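Local coordinates for PhiRv1 phage protein (Mycobacterium tuberculosis, PDB 6LG3) that is a phage-encoded bacterial toxin that probably activates a RACK1-NLRP3-gasdermin D pyroptosis and interleukin-1 beta immune pathway in the host, at residues N4-L9 / D66-H71; Q8-L13 / V59-D64; L13-V18 / A28-L33. All coordinates share one frame; numbering follows the deposited sequence.

All three contacts draw one segment from helix 4-22, and the places they use follow each other along it: 4-9 in contact 1, 8-13 in contact 2 and 13-18 in contact 3. Their partners come in reverse order along the chain, helix 65-73, strand 58-64 and helix 26-39. The centres of contacts 1 and 2 lie about 9 Å apart, those of contacts 2 and 3 about 10 Å, and those of contacts 1 and 3 about 17 Å. Helix 4-22 thus packs its first turns against helix 65-73, its middle against outer strand 58-64 of the antiparallel sheet and the turns after that against helix 26-39, joining both chain termini in one compact domain.

Contact 1 of 3, residues N4-L9 / D66-H71; sequences NDERQL and DWLAFH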
ATOM      1  N   ASN A   4       7.153  -2.957  -9.985  1.00 40.27           N
ATOM      2  CA  ASN A   4       5.742  -2.696 -10.261  1.00 43.50           C
ATOM      3  C   ASN A   4       4.837  -3.698  -9.547  1.00 42.75           C
ATOM      4  O   ASN A   4       3.797  -3.315  -8.992  1.00 39.05           O
ATOM      5  CB  ASN A   4       5.473  -2.714 -11.766  1.00 46.98           C
ATOM      6  CG  ASN A   4       5.668  -1.356 -12.406  1.00 51.28           C
ATOM      7  OD1 ASN A   4       5.551  -0.325 -11.744  1.00 56.45           O
ATOM      8  ND2 ASN A   4       5.953  -1.346 -13.704  1.00 54.96           N
ATOM      9  N   ASP A   5       5.215  -4.982  -9.550  1.00 39.28           N
ATOM     10  CA  ASP A   5       4.401  -5.987  -8.873  1.00 36.68           C
ATOM     11  C   ASP A   5       4.417  -5.791  -7.363  1.00 33.78           C
ATOM     12  O   ASP A   5       3.399  -6.009  -6.691  1.00 33.03           O
ATOM     13  CB  ASP A   5       4.874  -7.391  -9.244  1.00 40.84           C
ATOM     14  CG  ASP A   5       4.523  -7.757 -10.666  1.00 55.90           C
ATOM     15  OD1 ASP A   5       5.273  -8.540 -11.284  1.00 60.79           O
ATOM     16  OD2 ASP A   5       3.481  -7.269 -11.158  1.00 69.52           O
ATOM     17  N   GLU A   6       5.560  -5.382  -6.813  1.00 35.78           N
ATOM     18  CA  GLU A   6       5.614  -5.101  -5.382  1.00 34.10           C
ATOM     19  C   GLU A   6       4.741  -3.905  -5.019  1.00 28.92           C
ATOM     20  O   GLU A   6       4.042  -3.934  -3.999  1.00 25.08           O
ATOM     21  CB  GLU A   6       7.060  -4.872  -4.942  1.00 29.14           C
ATOM     22  CG  GLU A   6       7.871  -6.163  -4.822  1.00 36.56           C
ATOM     23  CD  GLU A   6       9.360  -5.905  -4.636  1.00 44.15           C
ATOM     24  OE1 GLU A   6       9.834  -4.817  -5.027  1.00 42.89           O
ATOM     25  OE2 GLU A   6      10.055  -6.788  -4.094  1.00 45.10           O
ATOM     26  N   ARG A   7       4.758  -2.850  -5.843  1.00 28.31           N
ATOM     27  CA  ARG A   7       3.876  -1.708  -5.582  1.00 33.82           C
ATOM     28  C   ARG A   7       2.412  -2.117  -5.676  1.00 36.06           C
ATOM     29  O   ARG A   7       1.586  -1.699  -4.855  1.00 28.56           O
ATOM     30  CB  ARG A   7       4.170  -0.560  -6.555  1.00 38.20           C
ATOM     31  CG  ARG A   7       5.565   0.042  -6.433  1.00 50.08           C
ATOM     32  CD  ARG A   7       5.779   1.185  -7.423  1.00 58.97           C
ATOM     33  NE  ARG A   7       7.201   1.416  -7.672  1.00 68.01           N
ATOM     34  CZ  ARG A   7       7.953   2.286  -7.003  1.00 71.03           C
ATOM     35  NH1 ARG A   7       7.423   3.024  -6.034  1.00 66.08           N
ATOM     36  NH2 ARG A   7       9.238   2.417  -7.304  1.00 72.69           N
ATOM     37  N   GLN A   8       2.075  -2.939  -6.677  1.00 37.77           N
ATOM     38  CA  GLN A   8       0.707  -3.417  -6.827  1.00 36.06           C
ATOM     39  C   GLN A   8       0.255  -4.194  -5.592  1.00 34.50           C
ATOM     40  O   GLN A   8      -0.859  -3.983  -5.085  1.00 32.84           O
ATOM     41  CB  GLN A   8       0.612  -4.274  -8.090  1.00 37.75           C
ATOM     42  CG  GLN A   8      -0.788  -4.511  -8.602  1.00 56.54           C
ATOM     43  CD  GLN A   8      -0.789  -5.084 -10.009  1.00 72.38           C
ATOM     44  OE1 GLN A   8      -0.728  -4.343 -10.993  1.00 77.01           O
ATOM     45  NE2 GLN A   8      -0.846  -6.411 -10.110  1.00 75.53           N
ATOM     46  N   LEU A   9       1.119  -5.077  -5.075  1.00 29.28           N
ATOM     47  CA  LEU A   9       0.769  -5.829  -3.873  1.00 29.13           C
ATOM     48  C   LEU A   9       0.598  -4.904  -2.665  1.00 33.83           C
ATOM     49  O   LEU A   9      -0.337  -5.076  -1.868  1.00 30.80           O
ATOM     50  CB  LEU A   9       1.831  -6.900  -3.612  1.00 26.04           C
ATOM     51  CG  LEU A   9       1.625  -7.811  -2.406  1.00 34.38           C
ATOM     52  CD1 LEU A   9       0.217  -8.382  -2.386  1.00 36.63           C
ATOM     53  CD2 LEU A   9       2.661  -8.932  -2.464  1.00 35.94           C
ATOM     54  N   ASP A  66      11.490  -9.283   2.160  1.00 29.26           N
ATOM     55  CA  ASP A  66      11.598 -10.642   1.623  1.00 28.49           C
ATOM     56  C   ASP A  66      10.220 -11.242   1.374  1.00 31.24           C
ATOM     57  O   ASP A  66       9.979 -11.861   0.329  1.00 29.24           O
ATOM     58  CB  ASP A  66      12.401 -11.535   2.572  1.00 31.87           C
ATOM     59  CG  ASP A  66      13.870 -11.162   2.619  1.00 47.54           C
ATOM     60  OD1 ASP A  66      14.496 -11.336   3.683  1.00 51.82           O
ATOM     61  OD2 ASP A  66      14.396 -10.690   1.588  1.00 55.00           O
ATOM     62  N   TRP A  67       9.302 -11.082   2.331  1.00 29.92           N
ATOM     63  CA  TRP A  67       7.938 -11.563   2.129  1.00 30.41           C
ATOM     64  C   TRP A  67       7.290 -10.888   0.922  1.00 27.91           C
ATOM     65  O   TRP A  67       6.630 -11.550   0.106  1.00 25.45           O
ATOM     66  CB  TRP A  67       7.117 -11.325   3.403  1.00 29.25           C
ATOM     67  CG  TRP A  67       5.679 -11.760   3.314  1.00 29.13           C
ATOM     68  CD1 TRP A  67       5.158 -12.949   3.717  1.00 28.49           C
ATOM     69  CD2 TRP A  67       4.582 -10.996   2.789  1.00 30.03           C
ATOM     70  NE1 TRP A  67       3.803 -12.981   3.473  1.00 33.13           N
ATOM     71  CE2 TRP A  67       3.427 -11.790   2.905  1.00 33.31           C
ATOM     72  CE3 TRP A  67       4.468  -9.718   2.234  1.00 35.16           C
ATOM     73  CZ2 TRP A  67       2.173 -11.351   2.485  1.00 34.37           C
ATOM     74  CZ3 TRP A  67       3.215  -9.280   1.815  1.00 32.83           C
ATOM     75  CH2 TRP A  67       2.090 -10.094   1.942  1.00 30.94           C
ATOM     76  N   LEU A  68       7.470  -9.569   0.788  1.00 27.99           N
ATOM     77  CA  LEU A  68       6.861  -8.842  -0.322  1.00 25.59           C
ATOM     78  C   LEU A  68       7.454  -9.276  -1.658  1.00 30.46           C
ATOM     79  O   LEU A  68       6.730  -9.437  -2.647  1.00 26.18           O
ATOM     80  CB  LEU A  68       7.048  -7.335  -0.129  1.00 29.04           C
ATOM     81  CG  LEU A  68       6.339  -6.422  -1.130  1.00 30.47           C
ATOM     82  CD1 LEU A  68       4.849  -6.466  -0.916  1.00 28.08           C
ATOM     83  CD2 LEU A  68       6.851  -4.994  -1.010  1.00 28.27           C
ATOM     84  N   ALA A  69       8.773  -9.463  -1.709  1.00 29.93           N
ATOM     85  CA  ALA A  69       9.404  -9.926  -2.940  1.00 31.91           C
ATOM     86  C   ALA A  69       8.910 -11.319  -3.319  1.00 32.94           C
ATOM     87  O   ALA A  69       8.601 -11.580  -4.489  1.00 38.49           O
ATOM     88  CB  ALA A  69      10.928  -9.906  -2.788  1.00 31.33           C
ATOM     89  N   PHE A  70       8.814 -12.226  -2.341  1.00 32.22           N
ATOM     90  CA  PHE A  70       8.331 -13.572  -2.647  1.00 31.97           C
ATOM     91  C   PHE A  70       6.895 -13.537  -3.166  1.00 36.05           C
ATOM     92  O   PHE A  70       6.598 -14.081  -4.233  1.00 36.03           O
ATOM     93  CB  PHE A  70       8.438 -14.474  -1.418  1.00 29.70           C
ATOM     94  CG  PHE A  70       7.979 -15.878  -1.667  1.00 39.42           C
ATOM     95  CD1 PHE A  70       8.797 -16.767  -2.345  1.00 45.56           C
ATOM     96  CD2 PHE A  70       6.737 -16.311  -1.226  1.00 42.78           C
ATOM     97  CE1 PHE A  70       8.389 -18.069  -2.585  1.00 49.37           C
ATOM     98  CE2 PHE A  70       6.321 -17.616  -1.462  1.00 48.29           C
ATOM     99  CZ  PHE A  70       7.151 -18.491  -2.141  1.00 44.58           C
ATOM    100  N   HIS A  71       5.990 -12.890  -2.434  1.00 30.77           N
ATOM    101  CA  HIS A  71       4.598 -12.907  -2.871  1.00 39.21           C
ATOM    102  C   HIS A  71       4.359 -12.096  -4.139  1.00 35.22           C
ATOM    103  O   HIS A  71       3.392 -12.375  -4.857  1.00 36.56           O
ATOM    104  CB  HIS A  71       3.683 -12.431  -1.742  1.00 36.15           C
ATOM    105  CG  HIS A  71       3.467 -13.476  -0.695  1.00 45.78           C
ATOM    106  ND1 HIS A  71       4.451 -13.852   0.195  1.00 44.07           N
ATOM    107  CD2 HIS A  71       2.401 -14.268  -0.433  1.00 47.16           C
ATOM    108  CE1 HIS A  71       3.989 -14.809   0.979  1.00 46.45           C
ATOM    109  NE2 HIS A  71       2.747 -15.078   0.621  1.00 52.78           N
TER
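Leu9 and Leu68 form the tight part of this contact, their side chains lying antiparallel, one alongside the other. Leu9 CD2 lies 3.6 Å from Leu68 CD1. With CG anti to the backbone N (chi1 -179°), the Leu9 side chain extends toward helix 65-73, where CD2 also meets His71 CB at 3.7 Å. The other branch of Leu68 serves Glu6: Leu68 CD2 is 3.9 Å from Glu6 CB, so the aliphatic base of the acid completes the apolar patch. Leu68 is buried, and Met10, one turn beyond Glu6, also packs on it.

The polar end of Glu6 behaves differently. OE2 rests 3.4 Å from Ala69 CA without a hydrogen bond across the contact, whereas OE1 accepts one from Thr3 N. The margin near Trp67 is looser and faces solvent, with Leu9 CD2 at 4.3 Å from Trp67 CZ3. Here the exposed His71 turns its ring over one face of the indole, displaced from the ring centre, and ND1 donates to Trp67 O at 3.2 Å (N-H...O angle 146°). The same carbonyl takes the helical bond from His71 N on the opposite face of its plane, and the two together hold the imidazole.

The segment axes approach to 9.3 Å at 107°. With no hydrogen bond joining the helices, their association here rests on apolar burial, while Glu6 OE1 and His71 ND1 bond within their own parts of the chain.

Contact 2 of 3, residues Q8-L13 / V59-D64; sequences QLMHEL and VLVHAD
Val61 CG1 is shared by Met10 and Leu13, while CG2 goes to the Leu13 backbone, and these apolar contacts hold the middle of helix 4-22 against the edge strand 58-64. CG1 of Val61 lies 3.7 Å from Met10 CE and 3.9 Å from Leu13 CB. The methionine reaches it by bending twice (chi2 and chi3 both -70°), which brings its end over the strand although its CB does not point there. SD then sits 4.0 Å from Ala63 CB, so one side chain touches both Val61 and Ala63. Leu13 points at the strand directly and runs nearly perpendicular to Val61; its CD1 is only loosely placed against Ala63 CB, at 4.5 Å.

A second kind of contact joins side chain to backbone. Val61 CG2 rests against the helix main chain, 3.8 Å from Leu13 C, and Met10 CE comes within 3.9 Å of Val61 O. These are van der Waals contacts, and no hydrogen bond links helix to strand.

Hydrogen bonding runs within the sheet instead. Two successive residues, Leu60 and Val61, lie opposite the single residue Leu53 of strand 50-55 in a classic beta bulge, and Ala63 bonds to Ala51 through the backbone. Beyond the bulge the strand alternates, with Val61 and Ala63 toward the helix and His62 away from it. Asp64 ends the strand as the N-cap of helix 65-73, OD1 accepting from Trp67 N.

The segment axes pass 8.5 Å apart at 129°. Of the four touching residues three are buried, and every group they bring together across the contact is apolar apart from backbone carbonyls, so the helix is held on this antiparallel sheet by apolar burial.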
ATOM      1  N   GLN A   8       2.075  -2.939  -6.677  1.00 37.77           N
ATOM      2  CA  GLN A   8       0.707  -3.417  -6.827  1.00 36.06           C
ATOM      3  C   GLN A   8       0.255  -4.194  -5.592  1.00 34.50           C
ATOM      4  O   GLN A   8      -0.859  -3.983  -5.085  1.00 32.84           O
ATOM      5  CB  GLN A   8       0.612  -4.274  -8.090  1.00 37.75           C
ATOM      6  CG  GLN A   8      -0.788  -4.511  -8.602  1.00 56.54           C
ATOM      7  CD  GLN A   8      -0.789  -5.084 -10.009  1.00 72.38           C
ATOM      8  OE1 GLN A   8      -0.728  -4.343 -10.993  1.00 77.01           O
ATOM      9  NE2 GLN A   8      -0.846  -6.411 -10.110  1.00 75.53           N
ATOM     10  N   LEU A   9       1.119  -5.077  -5.075  1.00 29.28           N
ATOM     11  CA  LEU A   9       0.769  -5.829  -3.873  1.00 29.13           C
ATOM     12  C   LEU A   9       0.598  -4.904  -2.665  1.00 33.83           C
ATOM     13  O   LEU A   9      -0.337  -5.076  -1.868  1.00 30.80           O
ATOM     14  CB  LEU A   9       1.831  -6.900  -3.612  1.00 26.04           C
ATOM     15  CG  LEU A   9       1.625  -7.811  -2.406  1.00 34.38           C
ATOM     16  CD1 LEU A   9       0.217  -8.382  -2.386  1.00 36.63           C
ATOM     17  CD2 LEU A   9       2.661  -8.932  -2.464  1.00 35.94           C
ATOM     18  N   MET A  10       1.473  -3.905  -2.519  1.00 30.93           N
ATOM     19  CA  MET A  10       1.305  -2.963  -1.415  1.00 25.22           C
ATOM     20  C   MET A  10      -0.019  -2.211  -1.528  1.00 27.13           C
ATOM     21  O   MET A  10      -0.689  -1.964  -0.519  1.00 27.60           O
ATOM     22  CB  MET A  10       2.482  -1.983  -1.360  1.00 24.96           C
ATOM     23  CG  MET A  10       3.830  -2.630  -0.955  1.00 27.39           C
ATOM     24  SD  MET A  10       3.867  -3.131   0.783  1.00 30.15           S
ATOM     25  CE  MET A  10       3.907  -1.551   1.656  1.00 29.78           C
ATOM     26  N   HIS A  11      -0.427  -1.862  -2.748  1.00 26.23           N
ATOM     27  CA  HIS A  11      -1.710  -1.184  -2.915  1.00 34.88           C
ATOM     28  C   HIS A  11      -2.872  -2.098  -2.534  1.00 36.01           C
ATOM     29  O   HIS A  11      -3.832  -1.652  -1.888  1.00 30.33           O
ATOM     30  CB  HIS A  11      -1.863  -0.690  -4.351  1.00 39.47           C
ATOM     31  CG  HIS A  11      -3.008   0.254  -4.547  1.00 50.23           C
ATOM     32  ND1 HIS A  11      -2.888   1.616  -4.366  1.00 54.86           N
ATOM     33  CD2 HIS A  11      -4.295   0.032  -4.902  1.00 52.73           C
ATOM     34  CE1 HIS A  11      -4.052   2.193  -4.606  1.00 55.78           C
ATOM     35  NE2 HIS A  11      -4.922   1.253  -4.932  1.00 54.24           N
ATOM     36  N   GLU A  12      -2.800  -3.383  -2.912  1.00 29.91           N
ATOM     37  CA  GLU A  12      -3.869  -4.306  -2.540  1.00 30.59           C
ATOM     38  C   GLU A  12      -3.961  -4.463  -1.024  1.00 31.10           C
ATOM     39  O   GLU A  12      -5.066  -4.446  -0.452  1.00 29.98           O
ATOM     40  CB  GLU A  12      -3.655  -5.656  -3.226  1.00 37.57           C
ATOM     41  CG  GLU A  12      -3.674  -5.555  -4.750  1.00 56.23           C
ATOM     42  CD  GLU A  12      -3.327  -6.868  -5.447  1.00 75.26           C
ATOM     43  OE1 GLU A  12      -3.023  -6.835  -6.663  1.00 72.74           O
ATOM     44  OE2 GLU A  12      -3.359  -7.930  -4.785  1.00 85.05           O
ATOM     45  N   LEU A  13      -2.808  -4.586  -0.353  1.00 30.44           N
ATOM     46  CA  LEU A  13      -2.795  -4.628   1.108  1.00 30.70           C
ATOM     47  C   LEU A  13      -3.382  -3.351   1.715  1.00 27.48           C
ATOM     48  O   LEU A  13      -4.047  -3.401   2.758  1.00 31.07           O
ATOM     49  CB  LEU A  13      -1.369  -4.841   1.615  1.00 25.55           C
ATOM     50  CG  LEU A  13      -0.645  -6.121   1.195  1.00 33.95           C
ATOM     51  CD1 LEU A  13       0.768  -6.095   1.754  1.00 33.70           C
ATOM     52  CD2 LEU A  13      -1.396  -7.330   1.704  1.00 38.47           C
ATOM     53  N   VAL A  59       1.284   5.734   8.115  1.00 37.82           N
ATOM     54  CA  VAL A  59       1.605   4.444   7.513  1.00 33.28           C
ATOM     55  C   VAL A  59       0.369   3.562   7.535  1.00 35.54           C
ATOM     56  O   VAL A  59      -0.130   3.191   8.605  1.00 37.89           O
ATOM     57  CB  VAL A  59       2.772   3.767   8.239  1.00 36.31           C
ATOM     58  CG1 VAL A  59       3.011   2.378   7.629  1.00 29.68           C
ATOM     59  CG2 VAL A  59       4.025   4.624   8.157  1.00 39.77           C
ATOM     60  N   LEU A  60      -0.134   3.217   6.351  1.00 28.20           N
ATOM     61  CA  LEU A  60      -1.234   2.273   6.243  1.00 27.72           C
ATOM     62  C   LEU A  60      -0.741   0.833   6.225  1.00 33.56           C
ATOM     63  O   LEU A  60      -1.395  -0.047   6.797  1.00 33.75           O
ATOM     64  CB  LEU A  60      -2.046   2.538   4.975  1.00 30.98           C
ATOM     65  CG  LEU A  60      -3.068   3.676   4.974  1.00 38.30           C
ATOM     66  CD1 LEU A  60      -3.758   3.737   3.628  1.00 35.95           C
ATOM     67  CD2 LEU A  60      -4.087   3.511   6.079  1.00 42.24           C
ATOM     68  N   VAL A  61       0.394   0.573   5.566  1.00 33.06           N
ATOM     69  CA  VAL A  61       0.878  -0.794   5.374  1.00 28.56           C
ATOM     70  C   VAL A  61       2.376  -0.831   5.617  1.00 28.51           C
ATOM     71  O   VAL A  61       3.111   0.030   5.129  1.00 29.43           O
ATOM     72  CB  VAL A  61       0.586  -1.323   3.949  1.00 30.45           C
ATOM     73  CG1 VAL A  61       1.109  -2.765   3.772  1.00 35.78           C
ATOM     74  CG2 VAL A  61      -0.888  -1.237   3.618  1.00 36.14           C
ATOM     75  N   HIS A  62       2.841  -1.842   6.345  1.00 29.05           N
ATOM     76  CA  HIS A  62       4.255  -2.179   6.280  1.00 31.27           C
ATOM     77  C   HIS A  62       4.390  -3.681   6.083  1.00 30.94           C
ATOM     78  O   HIS A  62       3.620  -4.467   6.645  1.00 33.05           O
ATOM     79  CB  HIS A  62       5.042  -1.696   7.508  1.00 36.59           C
ATOM     80  CG  HIS A  62       4.613  -2.306   8.801  1.00 48.13           C
ATOM     81  ND1 HIS A  62       5.127  -3.498   9.264  1.00 55.49           N
ATOM     82  CD2 HIS A  62       3.751  -1.871   9.751  1.00 58.82           C
ATOM     83  CE1 HIS A  62       4.583  -3.783  10.434  1.00 65.36           C
ATOM     84  NE2 HIS A  62       3.745  -2.812  10.753  1.00 67.53           N
ATOM     85  N   ALA A  63       5.325  -4.067   5.226  1.00 24.12           N
ATOM     86  CA  ALA A  63       5.513  -5.469   4.881  1.00 27.27           C
ATOM     87  C   ALA A  63       7.001  -5.780   4.837  1.00 30.56           C
ATOM     88  O   ALA A  63       7.787  -4.988   4.320  1.00 25.52           O
ATOM     89  CB  ALA A  63       4.870  -5.804   3.530  1.00 27.87           C
ATOM     90  N   ASP A  64       7.378  -6.930   5.380  1.00 27.65           N
ATOM     91  CA  ASP A  64       8.750  -7.396   5.251  1.00 24.95           C
ATOM     92  C   ASP A  64       9.146  -7.463   3.780  1.00 27.22           C
ATOM     93  O   ASP A  64       8.365  -7.903   2.939  1.00 29.56           O
ATOM     94  CB  ASP A  64       8.867  -8.778   5.887  1.00 27.59           C
ATOM     95  CG  ASP A  64      10.216  -9.392   5.673  1.00 31.18           C
ATOM     96  OD1 ASP A  64      10.305 -10.289   4.828  1.00 32.65           O
ATOM     97  OD2 ASP A  64      11.164  -8.975   6.363  1.00 35.79           O
TER

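Contact 3 of 3, residues L13-V18 / A28-L33; sequences LAVQVV and AAVEAL
Val15, Leu33 and Ala29 have the most surface buried where helix 4-22 crosses helix 26-39. Val15 divides its two methyls between different partners. CG2 lies 3.7 Å from Leu33 CD1 and, at the more exposed margin of the contact, 3.8 Å from Val30 CG2, while CG1, placed anti to the backbone N by chi1 of 173°, turns to Ala29 CB at 3.9 Å.

Leu33 is buried and points at helix 4-22. Its CD1 lies by the Val15 backbone N as well as the valine methyl, and it meets Ala14 CB at 4.0 Å. The second branch, CD2, stands 4.4 Å from Val18 CG2, a looser approach, and also packs on Leu60 of strand 58-64, which ties this helix pair to the sheet.

Ala29 and Val15 are the closest CA pair, 5.5 Å apart. The single methyl of Ala29 is met by side chains one turn apart on helix 4-22, Val15 CG1 and Val18 CG1, the latter at 3.7 Å. Cys19 of helix 4-22 and Cys24 of the connecting loop also touch Ala29.

The short axes pass 9.0 Å apart and their directions differ by 111°, a steep crossing in which few turns meet. Across it there are no hydrogen bonds and every touching side chain is aliphatic, so the union of these two consecutive helices rests on the shape fit of methyls of branched side chains around a small alanine.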
ATOM      1  N   LEU A  13      -2.808  -4.586  -0.353  1.00 30.44           N
ATOM      2  CA  LEU A  13      -2.795  -4.628   1.108  1.00 30.70           C
ATOM      3  C   LEU A  13      -3.382  -3.351   1.715  1.00 27.48           C
ATOM      4  O   LEU A  13      -4.047  -3.401   2.758  1.00 31.07           O
ATOM      5  CB  LEU A  13      -1.369  -4.841   1.615  1.00 25.55           C
ATOM      6  CG  LEU A  13      -0.645  -6.121   1.195  1.00 33.95           C
ATOM      7  CD1 LEU A  13       0.768  -6.095   1.754  1.00 33.70           C
ATOM      8  CD2 LEU A  13      -1.396  -7.330   1.704  1.00 38.47           C
ATOM      9  N   ALA A  14      -3.121  -2.193   1.097  1.00 28.78           N
ATOM     10  CA  ALA A  14      -3.682  -0.950   1.627  1.00 29.57           C
ATOM     11  C   ALA A  14      -5.197  -0.916   1.482  1.00 30.01           C
ATOM     12  O   ALA A  14      -5.901  -0.487   2.406  1.00 32.25           O
ATOM     13  CB  ALA A  14      -3.052   0.256   0.936  1.00 32.59           C
ATOM     14  N   VAL A  15      -5.715  -1.366   0.335  1.00 30.57           N
ATOM     15  CA  VAL A  15      -7.165  -1.471   0.166  1.00 31.53           C
ATOM     16  C   VAL A  15      -7.761  -2.356   1.254  1.00 33.31           C
ATOM     17  O   VAL A  15      -8.799  -2.023   1.843  1.00 34.57           O
ATOM     18  CB  VAL A  15      -7.503  -1.991  -1.244  1.00 33.17           C
ATOM     19  CG1 VAL A  15      -8.993  -2.281  -1.381  1.00 34.39           C
ATOM     20  CG2 VAL A  15      -7.051  -0.995  -2.298  1.00 28.22           C
ATOM     21  N   GLN A  16      -7.104  -3.490   1.553  1.00 30.73           N
ATOM     22  CA  GLN A  16      -7.581  -4.359   2.630  1.00 31.40           C
ATOM     23  C   GLN A  16      -7.583  -3.639   3.973  1.00 31.29           C
ATOM     24  O   GLN A  16      -8.517  -3.802   4.773  1.00 30.27           O
ATOM     25  CB  GLN A  16      -6.723  -5.626   2.722  1.00 31.26           C
ATOM     26  CG  GLN A  16      -6.839  -6.544   1.531  1.00 43.49           C
ATOM     27  CD  GLN A  16      -5.958  -7.780   1.674  1.00 60.37           C
ATOM     28  OE1 GLN A  16      -5.232  -8.152   0.749  1.00 64.79           O
ATOM     29  NE2 GLN A  16      -6.018  -8.418   2.838  1.00 60.51           N
ATOM     30  N   VAL A  17      -6.536  -2.858   4.254  1.00 34.76           N
ATOM     31  CA  VAL A  17      -6.466  -2.139   5.523  1.00 35.26           C
ATOM     32  C   VAL A  17      -7.602  -1.130   5.624  1.00 30.05           C
ATOM     33  O   VAL A  17      -8.265  -1.011   6.663  1.00 32.52           O
ATOM     34  CB  VAL A  17      -5.095  -1.452   5.682  1.00 38.21           C
ATOM     35  CG1 VAL A  17      -5.117  -0.490   6.879  1.00 36.65           C
ATOM     36  CG2 VAL A  17      -3.990  -2.487   5.838  1.00 35.90           C
ATOM     37  N   VAL A  18      -7.838  -0.380   4.544  1.00 26.10           N
ATOM     38  CA  VAL A  18      -8.880   0.643   4.584  1.00 32.11           C
ATOM     39  C   VAL A  18     -10.240  -0.005   4.780  1.00 35.66           C
ATOM     40  O   VAL A  18     -11.070   0.482   5.563  1.00 31.94           O
ATOM     41  CB  VAL A  18      -8.843   1.509   3.311  1.00 28.09           C
ATOM     42  CG1 VAL A  18      -9.993   2.527   3.322  1.00 27.59           C
ATOM     43  CG2 VAL A  18      -7.504   2.232   3.197  1.00 30.91           C
ATOM     44  N   ALA A  28     -14.729   1.730  -2.811  1.00 31.93           N
ATOM     45  CA  ALA A  28     -14.643   2.926  -1.979  1.00 32.96           C
ATOM     46  C   ALA A  28     -13.216   3.173  -1.504  1.00 34.63           C
ATOM     47  O   ALA A  28     -12.714   4.310  -1.555  1.00 29.36           O
ATOM     48  CB  ALA A  28     -15.590   2.794  -0.782  1.00 32.21           C
ATOM     49  N   ALA A  29     -12.549   2.116  -1.019  1.00 31.68           N
ATOM     50  CA  ALA A  29     -11.183   2.266  -0.530  1.00 31.06           C
ATOM     51  C   ALA A  29     -10.245   2.708  -1.648  1.00 30.49           C
ATOM     52  O   ALA A  29      -9.378   3.567  -1.441  1.00 32.24           O
ATOM     53  CB  ALA A  29     -10.706   0.955   0.092  1.00 33.99           C
ATOM     54  N   VAL A  30     -10.409   2.133  -2.843  1.00 30.49           N
ATOM     55  CA  VAL A  30      -9.594   2.554  -3.979  1.00 32.23           C
ATOM     56  C   VAL A  30      -9.822   4.031  -4.280  1.00 33.48           C
ATOM     57  O   VAL A  30      -8.872   4.770  -4.560  1.00 36.96           O
ATOM     58  CB  VAL A  30      -9.876   1.680  -5.211  1.00 33.59           C
ATOM     59  CG1 VAL A  30      -9.231   2.304  -6.443  1.00 39.07           C
ATOM     60  CG2 VAL A  30      -9.375   0.243  -4.991  1.00 37.08           C
ATOM     61  N   GLU A  31     -11.080   4.490  -4.214  1.00 34.91           N
ATOM     62  CA  GLU A  31     -11.359   5.910  -4.439  1.00 41.00           C
ATOM     63  C   GLU A  31     -10.630   6.795  -3.427  1.00 36.33           C
ATOM     64  O   GLU A  31     -10.058   7.833  -3.790  1.00 33.58           O
ATOM     65  CB  GLU A  31     -12.868   6.160  -4.378  1.00 39.30           C
ATOM     66  CG  GLU A  31     -13.370   7.290  -5.244  1.00 53.07           C
ATOM     67  CD  GLU A  31     -14.888   7.439  -5.180  1.00 66.24           C
ATOM     68  OE1 GLU A  31     -15.419   7.740  -4.084  1.00 65.67           O
ATOM     69  OE2 GLU A  31     -15.551   7.246  -6.222  1.00 69.05           O
ATOM     70  N   ALA A  32     -10.641   6.404  -2.148  1.00 33.52           N
ATOM     71  CA  ALA A  32      -9.969   7.218  -1.136  1.00 33.85           C
ATOM     72  C   ALA A  32      -8.455   7.241  -1.351  1.00 31.98           C
ATOM     73  O   ALA A  32      -7.810   8.302  -1.235  1.00 34.16           O
ATOM     74  CB  ALA A  32     -10.307   6.700   0.262  1.00 31.28           C
ATOM     75  N   LEU A  33      -7.870   6.086  -1.672  1.00 30.92           N
ATOM     76  CA  LEU A  33      -6.437   6.052  -1.940  1.00 32.00           C
ATOM     77  C   LEU A  33      -6.086   6.902  -3.154  1.00 31.40           C
ATOM     78  O   LEU A  33      -5.062   7.598  -3.162  1.00 28.48           O
ATOM     79  CB  LEU A  33      -5.971   4.609  -2.134  1.00 26.83           C
ATOM     80  CG  LEU A  33      -5.998   3.762  -0.850  1.00 30.17           C
ATOM     81  CD1 LEU A  33      -5.755   2.298  -1.167  1.00 28.92           C
ATOM     82  CD2 LEU A  33      -4.972   4.252   0.159  1.00 36.96           C
TER